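Side-chain contacts in ZYRO0G01672p (Zygosaccharomyces rouxii, PDB 4U8T), which probably reads N6-methyladenosine marks in mRNA through its YTH domain, the part present in this chain: residues V122-L127 / P139-R144; Q129-I132 / D136-P139. One frame throughout, in Å; residues are numbered along the deposited sequence.

The two contacts lie side by side on the same side of the YTH domain, with centres about 9 Å apart. Strand 111-123 ends at His123, and a 3-10 turn follows within 122-127. The chain then makes the short hairpin of strands 131-132 and 138-139, which is contact 2. It leaves through residues 139-144, which return to 122-127 and form contact 1. Pro139 belongs to both contacts, and a probable hydrogen bond from Val140 N to Phe130 O (2.9 Å) ties them together. Both pack on helix 151-161, contact 1 through Leu127 and contact 2 through Phe130. Contact 1 thus meets the RNA directly, and the hairpin's nearest atom is about 5 Å from it.

Contact 1. Residues V122-L127 / P139-R144; sequences VHNRSL and PVTNSR. With nucleotides of chain G.
Asn124 and Thr141 run alongside each other, pointing opposite ways. The methyl CG2 of Thr141 lies beside the Asn124 amide, 3.4 Å from OD1. With OG1 of Thr141 between its own backbone N and carbonyl carbon (chi1 54°), CG2 is left to face Asn124 and Leu127. CB of Leu127 meets this methyl at 3.6 Å, and Val140 CG1 adds a looser contact to the same CB. Leu127 also packs on Phe83, Ile157 and Leu160, so the joint is continuous with the core.

The amide nitrogen of Asn124 serves the RNA. ND2 donates a nearly straight hydrogen bond to OP1 of U7 of chain G (2.9 Å, 167°). An aspartate in its place would probably leave OP1 without its N-H partner and bring like charges together. Further along, Arg144 lies against C5 of chain G. C4 of the base sits 3.6 Å above one guanidinium face, offset toward the rim, while the phosphorus lies at the edge.

The segments meet mainly through apolar groups, with the Thr141 methyl against the Asn124 amide. The Asn124 bond goes to a phosphate oxygen, consistent with backbone recognition at U7, whereas Arg144 touches both base and phosphate of C5.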
loop_
_atom_site.group_PDB
_atom_site.type_symbol
_atom_site.label_atom_id
_atom_site.label_comp_id
_atom_site.label_asym_id
_atom_site.label_seq_id
_atom_site.Cartn_x
_atom_site.Cartn_y
_atom_site.Cartn_z
ATOM N N VAL A 122 7.901 8.467 4.594
ATOM C CA VAL A 122 9.201 7.848 4.721
ATOM C C VAL A 122 9.942 8.118 3.449
ATOM O O VAL A 122 9.455 7.791 2.404
ATOM C CB VAL A 122 9.129 6.333 4.937
ATOM C CG1 VAL A 122 10.507 5.723 4.868
ATOM C CG2 VAL A 122 8.497 6.025 6.227
ATOM N N HIS A 123 11.114 8.724 3.530
ATOM C CA HIS A 123 11.804 9.168 2.335
ATOM C C HIS A 123 12.465 8.033 1.608
ATOM O O HIS A 123 12.932 7.103 2.237
ATOM C CB HIS A 123 12.843 10.218 2.682
ATOM C CG HIS A 123 12.254 11.501 3.155
ATOM N ND1 HIS A 123 12.280 11.887 4.478
ATOM C CD2 HIS A 123 11.568 12.461 2.495
ATOM C CE1 HIS A 123 11.662 13.045 4.606
ATOM N NE2 HIS A 123 11.215 13.411 3.418
ATOM N N ASN A 124 12.518 8.119 0.282
ATOM C CA ASN A 124 13.178 7.102 -0.516
ATOM C C ASN A 124 14.618 6.815 -0.118
ATOM O O ASN A 124 15.049 5.681 -0.191
ATOM C CB ASN A 124 13.132 7.463 -1.981
ATOM C CG ASN A 124 11.812 7.129 -2.608
ATOM O OD1 ASN A 124 10.966 6.497 -1.991
ATOM N ND2 ASN A 124 11.639 7.521 -3.856
ATOM N N ARG A 125 15.357 7.872 0.210
ATOM C CA ARG A 125 16.672 7.825 0.847
ATOM C C ARG A 125 16.794 6.727 1.893
ATOM O O ARG A 125 17.791 6.030 1.956
ATOM C CB ARG A 125 16.967 9.184 1.467
ATOM C CG ARG A 125 18.410 9.416 1.865
ATOM C CD ARG A 125 18.612 10.755 2.593
ATOM N NE ARG A 125 17.735 10.965 3.749
ATOM C CZ ARG A 125 16.752 11.867 3.806
ATOM N NH1 ARG A 125 16.022 11.982 4.910
ATOM N NH2 ARG A 125 16.503 12.660 2.770
ATOM N N SER A 126 15.762 6.573 2.706
ATOM C CA SER A 126 15.788 5.653 3.813
ATOM C C SER A 126 15.404 4.241 3.408
ATOM O O SER A 126 15.429 3.337 4.220
ATOM C CB SER A 126 14.837 6.124 4.901
ATOM O OG SER A 126 15.087 7.456 5.230
ATOM N N LEU A 127 15.038 4.049 2.157
ATOM C CA LEU A 127 14.546 2.760 1.730
ATOM C C LEU A 127 15.349 2.171 0.586
ATOM O O LEU A 127 15.125 1.037 0.193
ATOM C CB LEU A 127 13.082 2.886 1.318
ATOM C CG LEU A 127 12.069 3.250 2.387
ATOM C CD1 LEU A 127 10.812 3.686 1.738
ATOM C CD2 LEU A 127 11.801 2.077 3.257
ATOM N N PRO A 139 15.986 -1.386 -6.183
ATOM C CA PRO A 139 15.517 -0.927 -4.891
ATOM C C PRO A 139 14.002 -0.876 -4.816
ATOM O O PRO A 139 13.386 -0.561 -5.801
ATOM C CB PRO A 139 16.102 0.476 -4.802
ATOM C CG PRO A 139 17.057 0.560 -5.838
ATOM C CD PRO A 139 16.738 -0.338 -6.880
ATOM N N VAL A 140 13.424 -1.113 -3.646
ATOM C CA VAL A 140 11.986 -1.049 -3.487
ATOM C C VAL A 140 11.434 0.325 -3.904
ATOM O O VAL A 140 10.283 0.453 -4.300
ATOM C CB VAL A 140 11.577 -1.380 -2.055
ATOM C CG1 VAL A 140 11.954 -0.279 -1.142
ATOM C CG2 VAL A 140 10.083 -1.670 -1.996
ATOM N N THR A 141 12.276 1.344 -3.841
ATOM C CA THR A 141 11.874 2.689 -4.171
ATOM C C THR A 141 11.731 2.839 -5.657
ATOM O O THR A 141 11.332 3.880 -6.125
ATOM C CB THR A 141 12.879 3.726 -3.673
ATOM O OG1 THR A 141 14.170 3.387 -4.156
ATOM C CG2 THR A 141 12.936 3.725 -2.200
ATOM N N ASN A 142 12.077 1.803 -6.406
ATOM C CA ASN A 142 11.916 1.850 -7.843
ATOM C C ASN A 142 11.028 0.713 -8.320
ATOM O O ASN A 142 11.412 -0.094 -9.130
ATOM C CB ASN A 142 13.266 1.814 -8.540
ATOM C CG ASN A 142 13.147 2.038 -10.023
ATOM O OD1 ASN A 142 12.141 2.549 -10.504
ATOM N ND2 ASN A 142 14.178 1.684 -10.754
ATOM N N SER A 143 9.833 0.653 -7.774
ATOM C CA SER A 143 8.882 -0.381 -8.083
ATOM C C SER A 143 7.682 0.160 -8.798
ATOM O O SER A 143 7.245 1.272 -8.549
ATOM C CB SER A 143 8.420 -1.052 -6.814
ATOM O OG SER A 143 9.503 -1.186 -5.951
ATOM N N ARG A 144 7.101 -0.679 -9.629
ATOM C CA ARG A 144 5.863 -0.337 -10.262
ATOM C C ARG A 144 4.748 -0.673 -9.306
ATOM O O ARG A 144 4.955 -1.349 -8.307
ATOM C CB ARG A 144 5.692 -1.095 -11.578
ATOM C CG ARG A 144 6.446 -0.523 -12.757
ATOM C CD ARG A 144 6.125 -1.291 -13.999
ATOM N NE ARG A 144 6.447 -0.642 -15.279
ATOM C CZ ARG A 144 6.140 0.597 -15.666
ATOM N NH1 ARG A 144 5.463 1.442 -14.896
ATOM N NH2 ARG A 144 6.524 0.997 -16.868
ATOM P P C G 5 3.430 2.855 -12.071
ATOM O OP1 C G 5 4.058 3.034 -13.382
ATOM O OP2 C G 5 2.860 1.573 -11.711
ATOM O "O5'" C G 5 4.465 3.258 -10.953
ATOM C "C5'" C G 5 5.400 4.300 -11.143
ATOM C "C4'" C G 5 6.776 3.820 -10.812
ATOM O "O4'" C G 5 7.177 2.836 -11.762
ATOM C "C3'" C G 5 7.907 4.824 -10.811
ATOM O "O3'" C G 5 7.962 5.468 -9.556
ATOM C "C2'" C G 5 9.146 3.967 -11.083
ATOM O "O2'" C G 5 9.766 3.576 -9.875
ATOM C "C1'" C G 5 8.561 2.717 -11.748
ATOM N N1 C G 5 9.025 2.422 -13.107
ATOM C C2 C G 5 9.424 1.099 -13.253
ATOM O O2 C G 5 9.371 0.354 -12.268
ATOM N N3 C G 5 9.841 0.645 -14.442
ATOM C C4 C G 5 9.856 1.475 -15.453
ATOM N N4 C G 5 10.293 0.969 -16.592
ATOM C C5 C G 5 9.451 2.836 -15.329
ATOM C C6 C G 5 9.034 3.290 -14.141
ATOM P P A G 6 8.442 6.971 -9.387
ATOM O OP1 A G 6 7.874 7.457 -8.153
ATOM O OP2 A G 6 8.222 7.725 -10.619
ATOM O "O5'" A G 6 10.005 6.852 -9.184
ATOM C "C5'" A G 6 10.553 6.189 -8.070
ATOM C "C4'" A G 6 12.035 5.990 -8.220
ATOM O "O4'" A G 6 12.333 5.285 -9.438
ATOM C "C3'" A G 6 12.895 7.234 -8.291
ATOM O "O3'" A G 6 13.176 7.703 -7.001
ATOM C "C2'" A G 6 14.137 6.738 -8.977
ATOM O "O2'" A G 6 14.922 6.044 -8.030
ATOM C "C1'" A G 6 13.560 5.722 -9.953
ATOM N N9 A G 6 13.292 6.298 -11.269
ATOM C C8 A G 6 12.059 6.529 -11.785
ATOM N N7 A G 6 12.081 7.024 -12.987
ATOM C C5 A G 6 13.427 7.112 -13.283
ATOM C C6 A G 6 14.102 7.559 -14.423
ATOM N N6 A G 6 13.472 8.034 -15.494
ATOM N N1 A G 6 15.448 7.530 -14.403
ATOM C C2 A G 6 16.057 7.055 -13.310
ATOM N N3 A G 6 15.530 6.600 -12.179
ATOM C C4 A G 6 14.191 6.649 -12.235
ATOM P P U G 7 13.212 9.254 -6.705
ATOM O OP1 U G 7 13.448 9.326 -5.255
ATOM O OP2 U G 7 12.057 9.922 -7.306
ATOM O "O5'" U G 7 14.498 9.739 -7.482
ATOM C "C5'" U G 7 15.799 9.528 -6.946
ATOM C "C4'" U G 7 16.837 10.153 -7.837
ATOM O "O4'" U G 7 16.587 9.756 -9.208
ATOM C "C3'" U G 7 16.835 11.682 -7.803
ATOM O "O3'" U G 7 18.167 12.159 -7.628
ATOM C "C2'" U G 7 16.306 12.089 -9.179
ATOM O "O2'" U G 7 16.848 13.281 -9.699
ATOM C "C1'" U G 7 16.636 10.881 -10.050
ATOM N N1 U G 7 15.688 10.686 -11.147
ATOM C C2 U G 7 16.189 10.605 -12.420
ATOM O O2 U G 7 17.381 10.683 -12.656
ATOM N N3 U G 7 15.238 10.439 -13.393
ATOM C C4 U G 7 13.872 10.358 -13.212
ATOM O O4 U G 7 13.136 10.206 -14.183
ATOM C C5 U G 7 13.443 10.449 -11.859
ATOM C C6 U G 7 14.345 10.608 -10.894
#

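Contact 2. Residues Q129-I132 / D136-P139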
loop_
_atom_site.group_PDB
_atom_site.type_symbol
_atom_site.label_atom_id
_atom_site.label_comp_id
_atom_site.label_asym_id
_atom_site.label_seq_id
_atom_site.Cartn_x
_atom_site.Cartn_y
_atom_site.Cartn_z
ATOM N N GLN A 129 18.126 1.091 0.288
ATOM C CA GLN A 129 18.950 -0.047 0.683
ATOM C C GLN A 129 18.259 -1.391 0.432
ATOM O O GLN A 129 18.913 -2.404 0.290
ATOM C CB GLN A 129 19.328 0.046 2.166
ATOM C CG GLN A 129 18.143 0.254 3.103
ATOM C CD GLN A 129 18.500 0.098 4.577
ATOM O OE1 GLN A 129 19.337 -0.723 4.938
ATOM N NE2 GLN A 129 17.861 0.884 5.432
ATOM N N PHE A 130 16.936 -1.407 0.438
ATOM C CA PHE A 130 16.202 -2.654 0.291
ATOM C C PHE A 130 16.036 -3.040 -1.172
ATOM O O PHE A 130 15.194 -2.524 -1.868
ATOM C CB PHE A 130 14.856 -2.536 0.971
ATOM C CG PHE A 130 14.946 -2.309 2.445
ATOM C CD1 PHE A 130 15.422 -3.295 3.280
ATOM C CD2 PHE A 130 14.560 -1.107 3.002
ATOM C CE1 PHE A 130 15.497 -3.094 4.630
ATOM C CE2 PHE A 130 14.638 -0.910 4.354
ATOM C CZ PHE A 130 15.107 -1.910 5.164
ATOM N N LEU A 131 16.855 -3.977 -1.613
ATOM C CA LEU A 131 16.896 -4.417 -2.985
ATOM C C LEU A 131 15.943 -5.576 -3.142
ATOM O O LEU A 131 15.888 -6.441 -2.296
ATOM C CB LEU A 131 18.315 -4.805 -3.357
ATOM C CG LEU A 131 19.397 -3.737 -3.142
ATOM C CD1 LEU A 131 20.757 -4.256 -3.560
ATOM C CD2 LEU A 131 19.091 -2.438 -3.895
ATOM N N ILE A 132 15.181 -5.597 -4.222
ATOM C CA ILE A 132 14.168 -6.615 -4.395
ATOM C C ILE A 132 14.715 -7.716 -5.321
ATOM O O ILE A 132 14.969 -7.477 -6.479
ATOM C CB ILE A 132 12.865 -5.988 -4.960
ATOM C CG1 ILE A 132 12.267 -4.951 -3.992
ATOM C CG2 ILE A 132 11.868 -7.039 -5.398
ATOM C CD1 ILE A 132 12.141 -5.385 -2.561
ATOM N N ASP A 136 15.166 -7.877 -10.282
ATOM C CA ASP A 136 16.489 -7.622 -10.842
ATOM C C ASP A 136 17.354 -6.805 -9.900
ATOM O O ASP A 136 18.174 -5.988 -10.327
ATOM C CB ASP A 136 16.387 -6.903 -12.176
ATOM C CG ASP A 136 17.588 -7.147 -13.027
ATOM O OD1 ASP A 136 18.117 -8.252 -12.901
ATOM O OD2 ASP A 136 18.036 -6.247 -13.769
HETATM N N MSE A 137 17.133 -7.016 -8.612
HETATM C CA MSE A 137 17.875 -6.349 -7.552
HETATM C C MSE A 137 17.608 -4.858 -7.490
HETATM O O MSE A 137 18.375 -4.130 -6.911
HETATM C CB MSE A 137 19.376 -6.596 -7.708
HETATM C CG MSE A 137 19.795 -8.044 -7.692
HETATM SE SE MSE A 137 19.196 -9.042 -6.171
HETATM C CE MSE A 137 19.900 -7.968 -4.747
ATOM N N LYS A 138 16.532 -4.389 -8.088
ATOM C CA LYS A 138 16.227 -2.975 -8.020
ATOM C C LYS A 138 15.728 -2.619 -6.622
ATOM O O LYS A 138 15.122 -3.433 -5.956
ATOM C CB LYS A 138 15.189 -2.583 -9.064
ATOM C CG LYS A 138 15.595 -2.852 -10.479
ATOM C CD LYS A 138 14.937 -1.894 -11.403
ATOM C CE LYS A 138 14.405 -2.584 -12.624
ATOM N NZ LYS A 138 13.857 -1.576 -13.582
ATOM N N PRO A 139 15.986 -1.386 -6.183
ATOM C CA PRO A 139 15.517 -0.927 -4.891
ATOM C C PRO A 139 14.002 -0.876 -4.816
ATOM O O PRO A 139 13.386 -0.561 -5.801
ATOM C CB PRO A 139 16.102 0.476 -4.802
ATOM C CG PRO A 139 17.057 0.560 -5.838
ATOM C CD PRO A 139 16.738 -0.338 -6.880
#
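Lys138 O receives the backbone N-H of Ile132 at 2.8 Å, with an angle of 163° at the hydrogen. The donor is tilted 31° from the carbonyl plane. A long CA-H...O contact from Leu131 adds to it, with Leu131 CA 3.6 Å from Lys138 O. The return bond, from Met137 N to Ile132 O, is weak and bent (3.1 Å, 126°). One further link is a CA-H contact from Pro139 to Phe130 O.

The side chains of Leu131 and Pro139 share one face. CD2 of Leu131 reaches CG of the proline ring at 4.1 Å. Met137, a selenomethionine, lies across Leu131, nearly perpendicular to it. Its chain bends at chi2 and chi3, which brings the terminal CE alongside Leu131 CB at 3.8 Å. This apolar patch lies at the surface. Ile132 points to the opposite face and is buried, packing on Val140, Gln147 and Pro150. Phe130 leads away from the hairpin to Ile153, Ser156 and Ile157 of helix 151-161.

Asp136 and Met137 both have positive phi, so the chain turns with left-handed backbone conformations just before it enters the second strand. Strands 131-132 and 138-139 thus form a short antiparallel beta hairpin held by few and partly bent bonds, a two-stranded sheet separate from the main mixed sheet of the YTH domain.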